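Local coordinates for IPT/TIG domain-containing protein BACOVA_02650 (Bacteroides ovatus, PDB 5E7H) that binds polysaccharide at the cell surface and probably captures xyloglucan there before its transport into the periplasm for degradation, at residues A219-T222 / Y223-L227; V19-G23 / Q24-E28; E170-T173 / G174-F177. One frame throughout, in Å; residues are numbered along the deposited sequence.

Interaction 1: A219-T222 / Y223-L227; sequences ADAT and YQDFL. With NA (sodium ion), chain J.
Thr222 and Asp225 form a capping box at the start of the short helix 223-227, in the xyloglucan-binding domain of this surface protein. Thr222 is the N-cap residue. Its OG1 lies between its backbone N and carbonyl carbon (chi1 67°), a position from which it can face the first turn of the helix and accept a weak hydrogen bond from Asp225 N at 3.3 Å. The return bond is the firmer one: Thr222 N donates to Asp225 OD2 over 3.2 Å, reaching the carboxylate on its anti side and 26° out of its plane. The same oxygen also lies 2.9 Å from Thr222 OG1, a close pair that is at most a weak bond, and a water held by Ala221 N adds a weak bond to it. Behind the cap the first helical bond is already in place, Phe226 N to Thr222 O at 3.1 Å and nearly straight.

The packing part of the contact is made by Asp220. Its CB rests 3.8 Å from Asp225 CB, and OD2 sits 3.6 Å from Phe226 CA, with the edge of the Phe226 ring just beyond and the carboxylate turned 54° from the ring plane. The charge of Asp220 is met by a salt bridge to Arg229, so the aspartate ties the approach to the helix to the chain that follows it. The buried Phe226 ring leads away from the loop and meets Trp145 edge-to-face, while Tyr223 OH is hydrogen-bonded to Val146 O.

At the last residue of the helix, Leu227 O lies 2.9 Å from a sodium ion, which Asn230 OD1 also binds.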
loop_
_atom_site.group_PDB
_atom_site.type_symbol
_atom_site.label_atom_id
_atom_site.label_comp_id
_atom_site.label_asym_id
_atom_site.label_seq_id
_atom_site.Cartn_x
_atom_site.Cartn_y
_atom_site.Cartn_z
ATOM N N ALA A 219 11.151 10.202 -13.533
ATOM C CA ALA A 219 12.274 10.109 -14.465
ATOM C C ALA A 219 13.584 10.701 -13.931
ATOM O O ALA A 219 14.646 10.522 -14.536
ATOM C CB ALA A 219 11.917 10.795 -15.757
ATOM N N ASP A 220 13.504 11.425 -12.823
ATOM C CA ASP A 220 14.646 12.154 -12.279
ATOM C C ASP A 220 15.678 11.234 -11.613
ATOM O O ASP A 220 15.382 10.096 -11.255
ATOM C CB ASP A 220 14.133 13.196 -11.289
ATOM C CG ASP A 220 13.007 14.026 -11.876
ATOM O OD1 ASP A 220 13.304 14.946 -12.666
ATOM O OD2 ASP A 220 11.829 13.728 -11.592
ATOM N N ALA A 221 16.896 11.738 -11.466
ATOM C CA ALA A 221 17.994 10.942 -10.940
ATOM C C ALA A 221 17.898 10.736 -9.431
ATOM O O ALA A 221 18.016 9.605 -8.937
ATOM C CB ALA A 221 19.301 11.588 -11.294
ATOM N N THR A 222 17.708 11.827 -8.693
ATOM C CA THR A 222 17.647 11.768 -7.232
ATOM C C THR A 222 16.356 12.366 -6.694
ATOM O O THR A 222 15.615 13.038 -7.426
ATOM C CB THR A 222 18.788 12.537 -6.566
ATOM O OG1 THR A 222 18.609 13.936 -6.826
ATOM C CG2 THR A 222 20.171 12.109 -7.076
ATOM N N TYR A 223 16.098 12.120 -5.415
ATOM C CA TYR A 223 14.899 12.609 -4.777
ATOM C C TYR A 223 14.871 14.147 -4.832
ATOM O O TYR A 223 13.813 14.724 -5.102
ATOM C CB TYR A 223 14.810 12.052 -3.339
ATOM C CG TYR A 223 13.507 12.311 -2.679
ATOM C CD1 TYR A 223 12.310 11.866 -3.233
ATOM C CD2 TYR A 223 13.459 13.028 -1.509
ATOM C CE1 TYR A 223 11.088 12.146 -2.619
ATOM C CE2 TYR A 223 12.254 13.305 -0.882
ATOM C CZ TYR A 223 11.078 12.878 -1.436
ATOM O OH TYR A 223 9.852 13.147 -0.845
ATOM N N GLN A 224 16.005 14.808 -4.623
ATOM C CA GLN A 224 16.033 16.276 -4.702
ATOM C C GLN A 224 15.660 16.771 -6.096
ATOM O O GLN A 224 14.988 17.800 -6.250
ATOM C CB GLN A 224 17.403 16.825 -4.319
ATOM C CG GLN A 224 17.436 18.369 -4.229
ATOM C CD GLN A 224 16.485 18.883 -3.169
ATOM O OE1 GLN A 224 16.850 19.029 -2.007
ATOM N NE2 GLN A 224 15.253 19.182 -3.574
ATOM N N ASP A 225 16.111 16.073 -7.131
ATOM C CA ASP A 225 15.763 16.487 -8.493
ATOM C C ASP A 225 14.247 16.407 -8.726
ATOM O O ASP A 225 13.631 17.279 -9.369
ATOM C CB ASP A 225 16.489 15.612 -9.515
ATOM C CG ASP A 225 17.993 15.772 -9.463
ATOM O OD1 ASP A 225 18.498 16.902 -9.268
ATOM O OD2 ASP A 225 18.674 14.739 -9.614
ATOM N N PHE A 226 13.631 15.343 -8.216
ATOM C CA PHE A 226 12.197 15.146 -8.263
ATOM C C PHE A 226 11.483 16.281 -7.530
ATOM O O PHE A 226 10.540 16.887 -8.064
ATOM C CB PHE A 226 11.881 13.764 -7.665
ATOM C CG PHE A 226 10.442 13.549 -7.253
ATOM C CD1 PHE A 226 9.453 13.338 -8.196
ATOM C CD2 PHE A 226 10.103 13.519 -5.907
ATOM C CE1 PHE A 226 8.118 13.109 -7.788
ATOM C CE2 PHE A 226 8.799 13.287 -5.506
ATOM C CZ PHE A 226 7.813 13.086 -6.448
ATOM N N LEU A 227 11.942 16.600 -6.325
ATOM C CA LEU A 227 11.311 17.672 -5.551
ATOM C C LEU A 227 11.428 19.006 -6.294
ATOM O O LEU A 227 10.513 19.831 -6.229
ATOM C CB LEU A 227 11.921 17.785 -4.163
ATOM C CG LEU A 227 11.652 16.606 -3.210
ATOM C CD1 LEU A 227 12.392 16.863 -1.894
ATOM C CD2 LEU A 227 10.182 16.356 -2.965
HETATM NA NA NA J . 9.308 21.932 -4.619
HETATM O O HOH W 1 17.557 14.296 -12.761
#

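Interaction 2: V19-G23 / Q24-E28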
loop_
_atom_site.group_PDB
_atom_site.type_symbol
_atom_site.label_atom_id
_atom_site.label_comp_id
_atom_site.label_asym_id
_atom_site.label_seq_id
_atom_site.Cartn_x
_atom_site.Cartn_y
_atom_site.Cartn_z
ATOM N N VAL A 19 -2.742 -9.447 8.891
ATOM C CA VAL A 19 -1.307 -9.278 8.680
ATOM C C VAL A 19 -0.694 -10.662 8.625
ATOM O O VAL A 19 -0.985 -11.488 9.476
ATOM C CB VAL A 19 -0.655 -8.481 9.828
ATOM C CG1 VAL A 19 0.822 -8.185 9.521
ATOM C CG2 VAL A 19 -1.407 -7.193 10.062
ATOM N N THR A 20 0.143 -10.903 7.620
ATOM C CA THR A 20 0.801 -12.195 7.460
ATOM C C THR A 20 2.301 -11.978 7.441
ATOM O O THR A 20 2.784 -11.065 6.783
ATOM C CB THR A 20 0.353 -12.904 6.169
ATOM O OG1 THR A 20 -1.072 -13.038 6.167
ATOM C CG2 THR A 20 0.956 -14.282 6.084
ATOM N N ILE A 21 3.017 -12.802 8.189
ATOM C CA ILE A 21 4.471 -12.741 8.274
ATOM C C ILE A 21 5.024 -14.093 7.877
ATOM O O ILE A 21 4.660 -15.092 8.449
ATOM C CB ILE A 21 4.953 -12.394 9.683
ATOM C CG1 ILE A 21 4.355 -11.059 10.128
ATOM C CG2 ILE A 21 6.485 -12.358 9.727
ATOM C CD1 ILE A 21 4.631 -10.735 11.581
ATOM N N THR A 22 5.909 -14.114 6.886
ATOM C CA THR A 22 6.572 -15.364 6.507
ATOM C C THR A 22 7.993 -15.391 7.052
ATOM O O THR A 22 8.619 -14.350 7.263
ATOM C CB THR A 22 6.618 -15.546 4.988
ATOM O OG1 THR A 22 7.411 -14.510 4.420
ATOM C CG2 THR A 22 5.230 -15.466 4.393
ATOM N N GLY A 23 8.507 -16.588 7.269
ATOM C CA GLY A 23 9.830 -16.726 7.829
ATOM C C GLY A 23 10.108 -18.161 8.169
ATOM O O GLY A 23 9.628 -19.067 7.498
ATOM N N GLN A 24 10.870 -18.360 9.233
ATOM C CA GLN A 24 11.269 -19.698 9.632
ATOM C C GLN A 24 11.333 -19.804 11.144
ATOM O O GLN A 24 11.633 -18.826 11.826
ATOM C CB GLN A 24 12.629 -20.050 9.019
ATOM C CG GLN A 24 12.601 -20.222 7.509
ATOM C CD GLN A 24 13.984 -20.387 6.913
ATOM O OE1 GLN A 24 14.952 -19.787 7.382
ATOM N NE2 GLN A 24 14.083 -21.206 5.873
ATOM N N ASN A 25 11.060 -21.008 11.645
ATOM C CA ASN A 25 11.216 -21.334 13.063
ATOM C C ASN A 25 10.277 -20.561 13.986
ATOM O O ASN A 25 10.672 -20.182 15.090
ATOM C CB ASN A 25 12.658 -21.086 13.501
ATOM C CG ASN A 25 13.661 -21.719 12.571
ATOM O OD1 ASN A 25 13.487 -22.851 12.137
ATOM N ND2 ASN A 25 14.716 -20.987 12.254
ATOM N N PHE A 26 9.050 -20.320 13.528
ATOM C CA PHE A 26 8.032 -19.689 14.357
ATOM C C PHE A 26 7.442 -20.753 15.295
ATOM O O PHE A 26 6.257 -21.084 15.240
ATOM C CB PHE A 26 6.943 -19.033 13.484
ATOM C CG PHE A 26 7.422 -17.862 12.652
ATOM C CD1 PHE A 26 8.421 -17.004 13.101
ATOM C CD2 PHE A 26 6.847 -17.607 11.416
ATOM C CE1 PHE A 26 8.835 -15.916 12.320
ATOM C CE2 PHE A 26 7.255 -16.514 10.640
ATOM C CZ PHE A 26 8.247 -15.681 11.101
ATOM N N ILE A 27 8.303 -21.278 16.156
ATOM C CA ILE A 27 7.959 -22.402 17.028
ATOM C C ILE A 27 7.577 -21.890 18.412
ATOM O O ILE A 27 8.363 -21.216 19.072
ATOM C CB ILE A 27 9.140 -23.394 17.130
ATOM C CG1 ILE A 27 9.460 -23.962 15.744
ATOM C CG2 ILE A 27 8.826 -24.525 18.108
ATOM C CD1 ILE A 27 10.863 -24.516 15.612
ATOM N N GLU A 28 6.362 -22.219 18.839
ATOM C CA GLU A 28 5.835 -21.779 20.129
ATOM C C GLU A 28 5.982 -20.273 20.278
ATOM O O GLU A 28 6.641 -19.786 21.193
ATOM C CB GLU A 28 6.533 -22.506 21.288
ATOM C CG GLU A 28 6.013 -23.903 21.518
ATOM C CD GLU A 28 4.581 -23.921 22.018
ATOM O OE1 GLU A 28 4.337 -23.509 23.170
ATOM O OE2 GLU A 28 3.694 -24.350 21.253
#
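Phe26 holds its CG anti to its own carbonyl carbon (chi1 -66°), which swings the ring back over the strand that the chain has just left, and Ile21, with CG2 anti to its backbone N, offers that methyl to it. Ile21 CG2 and Phe26 CZ meet at 4.0 Å, the two side chains crossing at about a right angle. The rim of the ring also lies along the backbone: Phe26 CE2 is 3.6 Å from Gly23 N and 3.7 Å from Ile21 O, and CZ is 3.8 Å from Gly23 CA. Gly23 makes this closeness possible, since a CB on it would clash with Phe26 CZ. One face of the ring has Gln24 N above it, offset toward the rim. Ile54 of strand 53-57 touches both Ile21 and Phe26, so the pair belongs to the buried side of the sheet. With an alanine here in place of Phe26, Ile21 CG2 is likely to lose its aromatic neighbour and a gap to open beside Gly23. The backbone turns at Phe26 itself, the centre of an inverse gamma turn on the way from strand 18-24 to strand 31-34, a connection that passes from one sheet to the other in the immunoglobulin-like IPT/TIG domain.

Interaction 3: E170-T173 / G174-F177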
loop_
_atom_site.group_PDB
_atom_site.type_symbol
_atom_site.label_atom_id
_atom_site.label_comp_id
_atom_site.label_asym_id
_atom_site.label_seq_id
_atom_site.Cartn_x
_atom_site.Cartn_y
_atom_site.Cartn_z
ATOM N N GLU A 170 -13.337 -7.664 -7.434
ATOM C CA GLU A 170 -13.326 -8.817 -8.345
ATOM C C GLU A 170 -12.319 -8.553 -9.431
ATOM O O GLU A 170 -12.109 -7.399 -9.815
ATOM C CB GLU A 170 -14.699 -9.055 -9.005
ATOM C CG GLU A 170 -15.925 -8.968 -8.117
ATOM C CD GLU A 170 -16.250 -10.270 -7.405
ATOM O OE1 GLU A 170 -15.432 -11.215 -7.469
ATOM O OE2 GLU A 170 -17.335 -10.345 -6.785
ATOM N N VAL A 171 -11.715 -9.610 -9.967
ATOM C CA VAL A 171 -10.806 -9.417 -11.076
ATOM C C VAL A 171 -11.592 -8.915 -12.279
ATOM O O VAL A 171 -12.804 -9.168 -12.416
ATOM C CB VAL A 171 -10.043 -10.705 -11.442
ATOM C CG1 VAL A 171 -9.098 -11.095 -10.292
ATOM C CG2 VAL A 171 -10.996 -11.807 -11.772
ATOM N N PHE A 172 -10.883 -8.210 -13.132
ATOM C CA PHE A 172 -11.466 -7.613 -14.330
ATOM C C PHE A 172 -10.520 -7.789 -15.500
ATOM O O PHE A 172 -9.332 -8.055 -15.323
ATOM C CB PHE A 172 -11.786 -6.128 -14.087
ATOM C CG PHE A 172 -10.665 -5.355 -13.445
ATOM C CD1 PHE A 172 -9.605 -4.873 -14.199
ATOM C CD2 PHE A 172 -10.678 -5.093 -12.079
ATOM C CE1 PHE A 172 -8.577 -4.159 -13.603
ATOM C CE2 PHE A 172 -9.665 -4.395 -11.483
ATOM C CZ PHE A 172 -8.611 -3.918 -12.234
ATOM N N THR A 173 -11.066 -7.662 -16.706
ATOM C CA THR A 173 -10.291 -7.788 -17.926
ATOM C C THR A 173 -10.562 -6.591 -18.823
ATOM O O THR A 173 -11.673 -6.430 -19.350
ATOM C CB THR A 173 -10.628 -9.081 -18.697
ATOM O OG1 THR A 173 -10.453 -10.209 -17.834
ATOM C CG2 THR A 173 -9.726 -9.219 -19.920
ATOM N N GLY A 174 -9.540 -5.763 -18.991
ATOM C CA GLY A 174 -9.618 -4.583 -19.840
ATOM C C GLY A 174 -9.114 -3.357 -19.103
ATOM O O GLY A 174 -8.121 -2.750 -19.507
ATOM N N PRO A 175 -9.788 -2.990 -18.005
ATOM C CA PRO A 175 -9.416 -1.742 -17.332
ATOM C C PRO A 175 -7.994 -1.754 -16.783
ATOM O O PRO A 175 -7.501 -2.803 -16.350
ATOM C CB PRO A 175 -10.459 -1.632 -16.222
ATOM C CG PRO A 175 -11.652 -2.335 -16.794
ATOM C CD PRO A 175 -11.088 -3.496 -17.540
ATOM N N VAL A 176 -7.348 -0.597 -16.847
ATOM C CA VAL A 176 -5.995 -0.410 -16.301
ATOM C C VAL A 176 -5.868 0.953 -15.650
ATOM O O VAL A 176 -6.691 1.838 -15.882
ATOM C CB VAL A 176 -4.904 -0.525 -17.389
ATOM C CG1 VAL A 176 -4.883 -1.905 -18.007
ATOM C CG2 VAL A 176 -5.082 0.568 -18.465
ATOM N N PHE A 177 -4.803 1.121 -14.868
ATOM C CA PHE A 177 -4.531 2.361 -14.167
ATOM C C PHE A 177 -3.245 3.011 -14.637
ATOM O O PHE A 177 -2.277 2.334 -15.003
ATOM C CB PHE A 177 -4.453 2.120 -12.656
ATOM C CG PHE A 177 -5.761 1.720 -12.052
ATOM C CD1 PHE A 177 -6.652 2.680 -11.586
ATOM C CD2 PHE A 177 -6.139 0.388 -11.995
ATOM C CE1 PHE A 177 -7.886 2.321 -11.059
ATOM C CE2 PHE A 177 -7.374 0.027 -11.454
ATOM C CZ PHE A 177 -8.246 0.997 -10.996
#
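Phe172 folds back against Pro175 and Phe177 where the loop after strand 160-168 turns into strand 176-181, linking the two sheets of the β-sandwich in the xyloglucan-binding domain. Gly174 makes the turn, with backbone angles (phi 130°, psi -62°) at which a CB would run into Thr173 O. Pro175 follows and is the main partner. Its CD lies 3.9 Å from Phe172 CD1, and the proline ring crosses the aromatic side chain at a slant. The shortest approach belongs to the Pro175 carbonyl, whose O meets the edge of the Phe172 ring 3.2 Å from CE1. Phe172 can lean this way because its CG sits between its backbone N and carbonyl carbon (chi1 47°), which aims the ring at the residues beyond the turn. Both Phe172 and Pro175 also rest on Ile248 of strand 246-259, from the other sheet. Val176 then turns its side chain away and begins the strand, its backbone bonded to Thr239. At Phe177 the chain comes back to the aromatic cluster: Phe252 packs edge-to-face with its ring, and Phe172 CZ touches the edge of the same ring, 4.2 Å from Phe177 CE2.

The three contacts follow one another along the chain in the order interaction 2, interaction 3, interaction 1, and none touches another. Interaction 2 lies in the IPT/TIG domain; its centre is about 33 Å from that of interaction 3 and about 38 Å from that of interaction 1. Interactions 1 and 3 share the xyloglucan-binding domain, yet their nearest atoms are still about 16 Å apart. Only interaction 1 holds a metal ligand, that of the sodium ion shared by Leu227 and Asn230. A second sodium, bound by Asn92, Asn119, Thr121 and Asp253, involves none of the three. Each contact sits at a local change of direction: a helix start at 219-227, and strand-to-loop or loop-to-strand bends at 19-28 and 170-177.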